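PDB 2YV9: chloride intracellular channel exc-4 from Caenorhabditis elegans, which may insert into membranes to form chloride channels and is required to control lumen size in the growing excretory canal. Local coordinates for residues I123-K137 against R198-F212. Sequence-based numbering, arbitrary orientation.
Sequences IENLYRNFKLFLRAK and RLHHIRIIGLSLLGF
The Phe130 ring takes Ile202 CG1 over one face, a CH-pi contact 3.8 Å from CG1 to the ring centroid, while Ile205 meets its edge, CG2 3.7 Å from Phe130 CZ. With CG anti to the backbone N (chi1 170°), this ring reaches across the interface, one face against Ile202 and its CZ end against Ile205. Both faces of Tyr127 are touched near the rim, by Lys131 CG on one and on the other by Arg198 CG, 4.0 Å from Tyr127 CD1. The Arg198 guanidinium is too distant for more than a weak cation-pi attraction; its NH1 bonds to Glu194 O, and Tyr127 OH pairs with Tyr248 OH. At the edge of the Phe133 ring stands Phe212, the CE2 atoms 3.6 Å apart and the planes inclined at 57°. These side chains join segments 123-137 and 198-210, whose axes run 24° apart in nearly the same direction, on helices 117-140 and 190-210 of the all-helical C-terminal half of the GST-like CLIC fold; Leu38 of helix 38-52, part of the segment predicted to span the membrane after insertion, touches Tyr127 and Arg198. Leu126 and Ile202 meet tip to tip, Leu126 CG 3.7 Å from Ile202 CD1. An alanine in place of Phe130 would probably open a gap between Ile202, Ile205 and Leu210 and deprive Ile202 of its ring face. Leu210 is a knob among Phe130, Phe133, Leu134 and Lys137, its CD2 3.7 Å from Leu134 CD1. Lys137 CD and CE pass Leu210 O, which is buried without a polar partner, before the chain bends at its end. Its NZ forms a salt bridge with Asp141 and, through a water 2.8 Å from NZ, reaches Leu209 O.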
ATOM      1  N   ILE A 123      -1.378 -17.822   5.748  1.00 23.27           N
ATOM      2  CA  ILE A 123      -1.162 -17.152   4.449  1.00 23.57           C
ATOM      3  C   ILE A 123       0.252 -16.602   4.363  1.00 26.11           C
ATOM      4  O   ILE A 123       0.960 -16.768   3.343  1.00 25.48           O
ATOM      5  CB  ILE A 123      -2.194 -16.035   4.209  1.00 22.63           C
ATOM      6  CG1 ILE A 123      -3.609 -16.655   4.092  1.00 26.96           C
ATOM      7  CG2 ILE A 123      -1.864 -15.153   2.964  1.00 27.47           C
ATOM      8  CD1 ILE A 123      -4.812 -15.647   4.133  1.00 25.36           C
ATOM      9  N   GLU A 124       0.660 -15.863   5.378  1.00 25.03           N
ATOM     10  CA  GLU A 124       1.995 -15.228   5.387  1.00 24.98           C
ATOM     11  C   GLU A 124       3.075 -16.315   5.343  1.00 28.59           C
ATOM     12  O   GLU A 124       4.061 -16.216   4.593  1.00 27.01           O
ATOM     13  CB  GLU A 124       2.197 -14.445   6.668  1.00 26.68           C
ATOM     14  CG  GLU A 124       3.557 -13.767   6.789  1.00 28.40           C
ATOM     15  CD  GLU A 124       4.698 -14.724   7.160  1.00 27.50           C
ATOM     16  OE1 GLU A 124       4.486 -15.703   7.897  1.00 31.53           O
ATOM     17  OE2 GLU A 124       5.847 -14.482   6.731  1.00 30.63           O
ATOM     18  N   ASN A 125       2.894 -17.372   6.134  1.00 27.77           N
ATOM     19  CA  ASN A 125       3.952 -18.355   6.266  1.00 26.86           C
ATOM     20  C   ASN A 125       4.110 -19.120   4.937  1.00 25.91           C
ATOM     21  O   ASN A 125       5.232 -19.439   4.489  1.00 23.62           O
ATOM     22  CB  ASN A 125       3.669 -19.321   7.417  1.00 29.26           C
ATOM     23  CG  ASN A 125       4.940 -19.985   7.967  1.00 38.69           C
ATOM     24  OD1 ASN A 125       5.960 -20.066   7.314  1.00 44.83           O
ATOM     25  ND2 ASN A 125       4.851 -20.455   9.205  1.00 41.54           N
ATOM     26  N   LEU A 126       2.971 -19.408   4.296  1.00 22.08           N
ATOM     27  CA  LEU A 126       3.019 -20.103   2.996  1.00 20.84           C
ATOM     28  C   LEU A 126       3.807 -19.250   1.987  1.00 26.24           C
ATOM     29  O   LEU A 126       4.757 -19.732   1.317  1.00 25.18           O
ATOM     30  CB  LEU A 126       1.606 -20.318   2.486  1.00 26.82           C
ATOM     31  CG  LEU A 126       1.518 -20.800   1.044  1.00 23.86           C
ATOM     32  CD1 LEU A 126       2.162 -22.187   0.878  1.00 24.95           C
ATOM     33  CD2 LEU A 126       0.010 -20.693   0.555  1.00 21.26           C
ATOM     34  N   TYR A 127       3.389 -17.996   1.834  1.00 19.78           N
ATOM     35  CA  TYR A 127       3.984 -17.190   0.727  1.00 22.02           C
ATOM     36  C   TYR A 127       5.427 -16.826   1.016  1.00 26.47           C
ATOM     37  O   TYR A 127       6.244 -16.760   0.107  1.00 25.42           O
ATOM     38  CB  TYR A 127       3.153 -15.958   0.411  1.00 22.90           C
ATOM     39  CG  TYR A 127       3.432 -15.370  -0.922  1.00 24.14           C
ATOM     40  CD1 TYR A 127       3.179 -16.060  -2.075  1.00 28.76           C
ATOM     41  CD2 TYR A 127       3.890 -14.091  -1.003  1.00 27.09           C
ATOM     42  CE1 TYR A 127       3.462 -15.484  -3.314  1.00 25.80           C
ATOM     43  CE2 TYR A 127       4.173 -13.495  -2.205  1.00 30.52           C
ATOM     44  CZ  TYR A 127       3.954 -14.180  -3.345  1.00 24.00           C
ATOM     45  OH  TYR A 127       4.285 -13.488  -4.506  1.00 27.88           O
ATOM     46  N   ARG A 128       5.743 -16.625   2.289  1.00 27.44           N
ATOM     47  CA  ARG A 128       7.146 -16.392   2.712  1.00 26.81           C
ATOM     48  C   ARG A 128       8.042 -17.579   2.305  1.00 22.20           C
ATOM     49  O   ARG A 128       9.148 -17.415   1.726  1.00 24.41           O
ATOM     50  CB  ARG A 128       7.154 -16.204   4.193  1.00 26.90           C
ATOM     51  CG  ARG A 128       8.498 -16.240   4.914  1.00 31.86           C
ATOM     52  CD  ARG A 128       8.147 -16.031   6.377  1.00 46.54           C
ATOM     53  NE  ARG A 128       8.742 -17.003   7.245  1.00 52.54           N
ATOM     54  CZ  ARG A 128       8.219 -17.427   8.391  1.00 27.99           C
ATOM     55  NH1 ARG A 128       7.038 -16.995   8.892  1.00 36.82           N
ATOM     56  NH2 ARG A 128       8.933 -18.316   9.090  1.00 35.81           N
ATOM     57  N   ASN A 129       7.598 -18.793   2.582  1.00 22.62           N
ATOM     58  CA  ASN A 129       8.427 -19.929   2.199  1.00 23.80           C
ATOM     59  C   ASN A 129       8.516 -20.136   0.673  1.00 24.36           C
ATOM     60  O   ASN A 129       9.548 -20.556   0.151  1.00 23.37           O
ATOM     61  CB  ASN A 129       7.997 -21.196   2.905  1.00 27.48           C
ATOM     62  CG  ASN A 129       8.461 -21.214   4.341  1.00 34.06           C
ATOM     63  OD1 ASN A 129       7.661 -21.280   5.257  1.00 34.68           O
ATOM     64  ND2 ASN A 129       9.751 -21.189   4.538  1.00 29.68           N
ATOM     65  N   PHE A 130       7.422 -19.850  -0.027  1.00 20.46           N
ATOM     66  CA  PHE A 130       7.418 -19.886  -1.498  1.00 22.27           C
ATOM     67  C   PHE A 130       8.490 -18.921  -2.024  1.00 21.79           C
ATOM     68  O   PHE A 130       9.281 -19.293  -2.865  1.00 24.47           O
ATOM     69  CB  PHE A 130       6.050 -19.490  -2.047  1.00 19.81           C
ATOM     70  CG  PHE A 130       6.014 -19.277  -3.545  1.00 20.49           C
ATOM     71  CD1 PHE A 130       6.201 -20.316  -4.444  1.00 28.24           C
ATOM     72  CD2 PHE A 130       5.756 -18.012  -4.026  1.00 22.21           C
ATOM     73  CE1 PHE A 130       6.122 -20.069  -5.832  1.00 25.42           C
ATOM     74  CE2 PHE A 130       5.687 -17.776  -5.407  1.00 29.86           C
ATOM     75  CZ  PHE A 130       5.860 -18.808  -6.282  1.00 27.13           C
ATOM     76  N   LYS A 131       8.478 -17.683  -1.531  1.00 18.90           N
ATOM     77  CA  LYS A 131       9.446 -16.667  -2.032  1.00 20.50           C
ATOM     78  C   LYS A 131      10.884 -17.125  -1.772  1.00 23.31           C
ATOM     79  O   LYS A 131      11.801 -16.964  -2.635  1.00 25.46           O
ATOM     80  CB  LYS A 131       9.161 -15.341  -1.348  1.00 27.14           C
ATOM     81  CG  LYS A 131       7.879 -14.660  -1.908  1.00 22.48           C
ATOM     82  CD  LYS A 131       7.717 -13.258  -1.330  1.00 26.38           C
ATOM     83  CE  LYS A 131       7.318 -13.285   0.139  1.00 33.55           C
ATOM     84  NZ  LYS A 131       7.138 -11.878   0.690  1.00 34.72           N
ATOM     85  N   LEU A 132      11.132 -17.666  -0.570  1.00 22.12           N
ATOM     86  CA  LEU A 132      12.480 -18.209  -0.270  1.00 23.63           C
ATOM     87  C   LEU A 132      12.892 -19.291  -1.267  1.00 24.20           C
ATOM     88  O   LEU A 132      14.042 -19.289  -1.774  1.00 22.30           O
ATOM     89  CB  LEU A 132      12.590 -18.753   1.139  1.00 22.39           C
ATOM     90  CG  LEU A 132      12.442 -17.638   2.183  1.00 25.79           C
ATOM     91  CD1 LEU A 132      12.228 -18.222   3.611  1.00 30.03           C
ATOM     92  CD2 LEU A 132      13.658 -16.713   2.173  1.00 28.68           C
ATOM     93  N   PHE A 133      11.992 -20.210  -1.575  1.00 22.01           N
ATOM     94  CA  PHE A 133      12.307 -21.319  -2.465  1.00 24.78           C
ATOM     95  C   PHE A 133      12.514 -20.798  -3.903  1.00 24.01           C
ATOM     96  O   PHE A 133      13.462 -21.181  -4.625  1.00 24.47           O
ATOM     97  CB  PHE A 133      11.195 -22.365  -2.488  1.00 21.97           C
ATOM     98  CG  PHE A 133      11.499 -23.535  -3.371  1.00 24.04           C
ATOM     99  CD1 PHE A 133      12.711 -24.192  -3.287  1.00 22.72           C
ATOM    100  CD2 PHE A 133      10.578 -23.988  -4.332  1.00 23.47           C
ATOM    101  CE1 PHE A 133      12.995 -25.263  -4.134  1.00 23.25           C
ATOM    102  CE2 PHE A 133      10.862 -25.026  -5.171  1.00 26.50           C
ATOM    103  CZ  PHE A 133      12.064 -25.668  -5.091  1.00 22.83           C
ATOM    104  N   LEU A 134      11.649 -19.869  -4.302  1.00 21.30           N
ATOM    105  CA  LEU A 134      11.773 -19.253  -5.632  1.00 22.62           C
ATOM    106  C   LEU A 134      13.154 -18.656  -5.771  1.00 24.01           C
ATOM    107  O   LEU A 134      13.868 -18.919  -6.754  1.00 23.28           O
ATOM    108  CB  LEU A 134      10.665 -18.250  -5.861  1.00 23.94           C
ATOM    109  CG  LEU A 134      10.785 -17.355  -7.083  1.00 29.96           C
ATOM    110  CD1 LEU A 134      10.655 -18.149  -8.382  1.00 29.04           C
ATOM    111  CD2 LEU A 134       9.734 -16.246  -6.922  1.00 27.78           C
ATOM    112  N   ARG A 135      13.547 -17.833  -4.814  1.00 21.39           N
ATOM    113  CA  ARG A 135      14.848 -17.188  -4.905  1.00 22.19           C
ATOM    114  C   ARG A 135      15.990 -18.237  -4.814  1.00 24.91           C
ATOM    115  O   ARG A 135      16.964 -18.190  -5.597  1.00 23.22           O
ATOM    116  CB  ARG A 135      14.996 -16.143  -3.812  1.00 24.15           C
ATOM    117  CG  ARG A 135      16.402 -15.537  -3.685  1.00 27.06           C
ATOM    118  CD  ARG A 135      16.699 -14.672  -4.919  1.00 30.65           C
ATOM    119  NE  ARG A 135      17.933 -13.884  -4.828  1.00 29.15           N
ATOM    120  CZ  ARG A 135      18.075 -12.800  -4.070  1.00 30.05           C
ATOM    121  NH1 ARG A 135      17.116 -12.399  -3.266  1.00 32.57           N
ATOM    122  NH2 ARG A 135      19.231 -12.137  -4.068  1.00 34.50           N
ATOM    123  N   ALA A 136      15.891 -19.201  -3.887  1.00 20.58           N
ATOM    124  CA  ALA A 136      16.987 -20.183  -3.720  1.00 21.36           C
ATOM    125  C   ALA A 136      17.149 -21.033  -4.980  1.00 22.32           C
ATOM    126  O   ALA A 136      18.279 -21.275  -5.428  1.00 23.26           O
ATOM    127  CB  ALA A 136      16.692 -21.079  -2.539  1.00 25.54           C
ATOM    128  N   LYS A 137      16.051 -21.482  -5.578  1.00 23.94           N
ATOM    129  CA  LYS A 137      16.181 -22.376  -6.715  1.00 22.28           C
ATOM    130  C   LYS A 137      16.672 -21.620  -7.955  1.00 23.33           C
ATOM    131  O   LYS A 137      17.539 -22.118  -8.736  1.00 26.34           O
ATOM    132  CB  LYS A 137      14.898 -23.128  -7.052  1.00 26.95           C
ATOM    133  CG  LYS A 137      15.228 -24.359  -7.891  1.00 25.48           C
ATOM    134  CD  LYS A 137      13.996 -24.935  -8.522  1.00 27.70           C
ATOM    135  CE  LYS A 137      14.329 -26.217  -9.221  1.00 29.63           C
ATOM    136  NZ  LYS A 137      14.838 -25.953 -10.556  1.00 28.37           N
ATOM    137  N   ARG A 198      -2.563 -16.206  -4.124  1.00 22.06           N
ATOM    138  CA  ARG A 198      -1.260 -16.769  -3.744  1.00 17.64           C
ATOM    139  C   ARG A 198      -1.147 -18.252  -4.165  1.00 17.68           C
ATOM    140  O   ARG A 198      -0.131 -18.715  -4.713  1.00 20.41           O
ATOM    141  CB  ARG A 198      -0.937 -16.485  -2.300  1.00 20.82           C
ATOM    142  CG  ARG A 198      -0.680 -14.990  -2.045  1.00 21.65           C
ATOM    143  CD  ARG A 198      -0.555 -14.623  -0.543  1.00 24.05           C
ATOM    144  NE  ARG A 198      -0.105 -13.242  -0.338  1.00 22.76           N
ATOM    145  CZ  ARG A 198      -0.800 -12.169  -0.699  1.00 24.77           C
ATOM    146  NH1 ARG A 198      -2.023 -12.309  -1.208  1.00 22.34           N
ATOM    147  NH2 ARG A 198      -0.293 -10.957  -0.546  1.00 26.74           N
ATOM    148  N   LEU A 199      -2.195 -19.020  -3.898  1.00 18.67           N
ATOM    149  CA  LEU A 199      -2.197 -20.404  -4.302  1.00 22.81           C
ATOM    150  C   LEU A 199      -2.049 -20.559  -5.803  1.00 19.93           C
ATOM    151  O   LEU A 199      -1.295 -21.403  -6.254  1.00 22.20           O
ATOM    152  CB  LEU A 199      -3.436 -21.113  -3.783  1.00 22.66           C
ATOM    153  CG  LEU A 199      -3.506 -21.420  -2.308  1.00 18.88           C
ATOM    154  CD1 LEU A 199      -4.932 -21.948  -1.897  1.00 23.05           C
ATOM    155  CD2 LEU A 199      -2.449 -22.507  -1.861  1.00 21.03           C
ATOM    156  N   HIS A 200      -2.791 -19.763  -6.559  1.00 22.32           N
ATOM    157  CA  HIS A 200      -2.749 -19.868  -8.020  1.00 21.14           C
ATOM    158  C   HIS A 200      -1.373 -19.464  -8.530  1.00 22.00           C
ATOM    159  O   HIS A 200      -0.807 -20.152  -9.397  1.00 22.67           O
ATOM    160  CB  HIS A 200      -3.764 -18.943  -8.639  1.00 22.39           C
ATOM    161  CG  HIS A 200      -3.888 -19.126 -10.112  1.00 20.79           C
ATOM    162  ND1 HIS A 200      -4.237 -20.326 -10.707  1.00 19.94           N
ATOM    163  CD2 HIS A 200      -3.645 -18.261 -11.125  1.00 24.60           C
ATOM    164  CE1 HIS A 200      -4.217 -20.171 -12.023  1.00 24.89           C
ATOM    165  NE2 HIS A 200      -3.860 -18.935 -12.299  1.00 24.17           N
ATOM    166  N   HIS A 201      -0.797 -18.400  -7.972  1.00 19.20           N
ATOM    167  CA  HIS A 201       0.597 -18.019  -8.299  1.00 19.72           C
ATOM    168  C   HIS A 201       1.547 -19.215  -8.037  1.00 24.25           C
ATOM    169  O   HIS A 201       2.419 -19.567  -8.860  1.00 23.53           O
ATOM    170  CB  HIS A 201       1.104 -16.817  -7.499  1.00 18.83           C
ATOM    171  CG  HIS A 201       0.577 -15.503  -7.963  1.00 23.28           C
ATOM    172  ND1 HIS A 201       1.326 -14.344  -7.902  1.00 22.12           N
ATOM    173  CD2 HIS A 201      -0.595 -15.172  -8.560  1.00 23.88           C
ATOM    174  CE1 HIS A 201       0.598 -13.344  -8.374  1.00 23.03           C
ATOM    175  NE2 HIS A 201      -0.564 -13.818  -8.800  1.00 19.92           N
ATOM    176  N   ILE A 202       1.388 -19.841  -6.861  1.00 20.27           N
ATOM    177  CA  ILE A 202       2.273 -20.915  -6.502  1.00 21.68           C
ATOM    178  C   ILE A 202       2.098 -22.060  -7.510  1.00 23.56           C
ATOM    179  O   ILE A 202       3.070 -22.705  -7.918  1.00 23.42           O
ATOM    180  CB  ILE A 202       1.966 -21.407  -5.067  1.00 18.48           C
ATOM    181  CG1 ILE A 202       2.482 -20.366  -4.100  1.00 21.96           C
ATOM    182  CG2 ILE A 202       2.595 -22.679  -4.815  1.00 20.58           C
ATOM    183  CD1 ILE A 202       2.100 -20.577  -2.626  1.00 22.53           C
ATOM    184  N   ARG A 203       0.842 -22.336  -7.922  1.00 21.16           N
ATOM    185  CA  ARG A 203       0.599 -23.438  -8.855  1.00 24.35           C
ATOM    186  C   ARG A 203       1.258 -23.187 -10.221  1.00 24.35           C
ATOM    187  O   ARG A 203       2.006 -24.012 -10.744  1.00 24.48           O
ATOM    188  CB  ARG A 203      -0.897 -23.660  -9.058  1.00 25.17           C
ATOM    189  CG  ARG A 203      -1.251 -25.095  -9.314  1.00 29.52           C
ATOM    190  CD  ARG A 203      -1.289 -25.475 -10.749  1.00 31.82           C
ATOM    191  NE  ARG A 203      -1.387 -26.926 -10.944  1.00 26.92           N
ATOM    192  CZ  ARG A 203      -2.238 -27.536 -11.768  1.00 23.93           C
ATOM    193  NH1 ARG A 203      -3.092 -26.860 -12.506  1.00 25.95           N
ATOM    194  NH2 ARG A 203      -2.189 -28.851 -11.901  1.00 26.66           N
ATOM    195  N   ILE A 204       0.991 -22.015 -10.769  1.00 22.23           N
ATOM    196  CA  ILE A 204       1.545 -21.620 -12.083  1.00 20.42           C
ATOM    197  C   ILE A 204       3.061 -21.544 -12.039  1.00 24.22           C
ATOM    198  O   ILE A 204       3.736 -22.067 -12.932  1.00 24.86           O
ATOM    199  CB  ILE A 204       0.957 -20.271 -12.546  1.00 24.24           C
ATOM    200  CG1 ILE A 204      -0.559 -20.337 -12.750  1.00 21.64           C
ATOM    201  CG2 ILE A 204       1.605 -19.793 -13.875  1.00 22.81           C
ATOM    202  CD1 ILE A 204      -1.039 -21.499 -13.613  1.00 20.46           C
ATOM    203  N   ILE A 205       3.618 -20.876 -11.039  1.00 22.78           N
ATOM    204  CA  ILE A 205       5.087 -20.713 -10.959  1.00 20.78           C
ATOM    205  C   ILE A 205       5.738 -22.078 -10.653  1.00 21.69           C
ATOM    206  O   ILE A 205       6.786 -22.441 -11.185  1.00 23.82           O
ATOM    207  CB  ILE A 205       5.494 -19.653  -9.941  1.00 23.43           C
ATOM    208  CG1 ILE A 205       5.026 -18.284 -10.405  1.00 28.43           C
ATOM    209  CG2 ILE A 205       7.050 -19.632  -9.704  1.00 25.09           C
ATOM    210  CD1 ILE A 205       5.517 -17.906 -11.833  1.00 24.80           C
ATOM    211  N   GLY A 206       5.105 -22.869  -9.790  1.00 22.06           N
ATOM    212  CA  GLY A 206       5.594 -24.232  -9.602  1.00 24.74           C
ATOM    213  C   GLY A 206       5.719 -25.057 -10.869  1.00 28.19           C
ATOM    214  O   GLY A 206       6.803 -25.664 -11.145  1.00 25.37           O
ATOM    215  N   LEU A 207       4.649 -25.111 -11.659  1.00 27.12           N
ATOM    216  CA  LEU A 207       4.658 -25.944 -12.880  1.00 25.40           C
ATOM    217  C   LEU A 207       5.601 -25.334 -13.898  1.00 29.08           C
ATOM    218  O   LEU A 207       6.311 -26.070 -14.596  1.00 32.10           O
ATOM    219  CB  LEU A 207       3.268 -26.131 -13.497  1.00 28.07           C
ATOM    220  CG  LEU A 207       2.363 -27.076 -12.672  1.00 27.85           C
ATOM    221  CD1 LEU A 207       1.070 -27.270 -13.430  1.00 33.60           C
ATOM    222  CD2 LEU A 207       3.023 -28.420 -12.410  1.00 27.12           C
ATOM    223  N   SER A 208       5.635 -24.012 -13.983  1.00 24.07           N
ATOM    224  CA  SER A 208       6.325 -23.394 -15.139  1.00 25.47           C
ATOM    225  C   SER A 208       7.815 -23.150 -14.944  1.00 36.33           C
ATOM    226  O   SER A 208       8.611 -23.322 -15.901  1.00 35.45           O
ATOM    227  CB  SER A 208       5.658 -22.099 -15.536  1.00 30.06           C
ATOM    228  OG  SER A 208       5.828 -21.127 -14.522  1.00 35.73           O
ATOM    229  N   LEU A 209       8.193 -22.751 -13.728  1.00 23.48           N
ATOM    230  CA  LEU A 209       9.541 -22.383 -13.375  1.00 25.69           C
ATOM    231  C   LEU A 209      10.268 -23.250 -12.327  1.00 37.86           C
ATOM    232  O   LEU A 209      11.502 -23.402 -12.373  1.00 36.74           O
ATOM    233  CB  LEU A 209       9.562 -20.937 -12.851  1.00 32.98           C
ATOM    234  CG  LEU A 209       9.203 -19.752 -13.748  1.00 36.78           C
ATOM    235  CD1 LEU A 209       9.214 -18.428 -12.926  1.00 31.14           C
ATOM    236  CD2 LEU A 209      10.165 -19.696 -14.893  1.00 37.42           C
ATOM    237  N   LEU A 210       9.555 -23.757 -11.331  1.00 24.30           N
ATOM    238  CA  LEU A 210      10.252 -24.348 -10.213  1.00 26.51           C
ATOM    239  C   LEU A 210      10.196 -25.860 -10.139  1.00 22.86           C
ATOM    240  O   LEU A 210      10.874 -26.450  -9.304  1.00 36.43           O
ATOM    241  CB  LEU A 210       9.740 -23.752  -8.909  1.00 20.09           C
ATOM    242  CG  LEU A 210       9.865 -22.245  -8.657  1.00 24.09           C
ATOM    243  CD1 LEU A 210       9.362 -21.784  -7.331  1.00 21.31           C
ATOM    244  CD2 LEU A 210      11.305 -21.770  -8.800  1.00 26.39           C
ATOM    245  N   GLY A 211       9.380 -26.495 -10.958  1.00 21.40           N
ATOM    246  CA  GLY A 211       9.476 -27.955 -11.094  1.00 23.10           C
ATOM    247  C   GLY A 211       8.645 -28.749 -10.090  1.00 23.03           C
ATOM    248  O   GLY A 211       9.022 -29.841  -9.704  1.00 23.45           O
ATOM    249  N   PHE A 212       7.456 -28.239  -9.732  1.00 22.04           N
ATOM    250  CA  PHE A 212       6.622 -28.920  -8.764  1.00 20.34           C
ATOM    251  C   PHE A 212       5.171 -28.453  -8.899  1.00 24.07           C
ATOM    252  O   PHE A 212       4.901 -27.369  -9.397  1.00 24.03           O
ATOM    253  CB  PHE A 212       7.158 -28.716  -7.335  1.00 23.12           C
ATOM    254  CG  PHE A 212       6.861 -27.355  -6.741  1.00 22.58           C
ATOM    255  CD1 PHE A 212       5.697 -27.136  -6.004  1.00 25.41           C
ATOM    256  CD2 PHE A 212       7.747 -26.295  -6.896  1.00 21.13           C
ATOM    257  CE1 PHE A 212       5.398 -25.908  -5.450  1.00 21.95           C
ATOM    258  CE2 PHE A 212       7.462 -25.046  -6.354  1.00 22.04           C
ATOM    259  CZ  PHE A 212       6.304 -24.853  -5.601  1.00 24.08           C
TER
HETATM  260  O   HOH W   1      12.875 -25.845 -12.523  1.00 37.31           O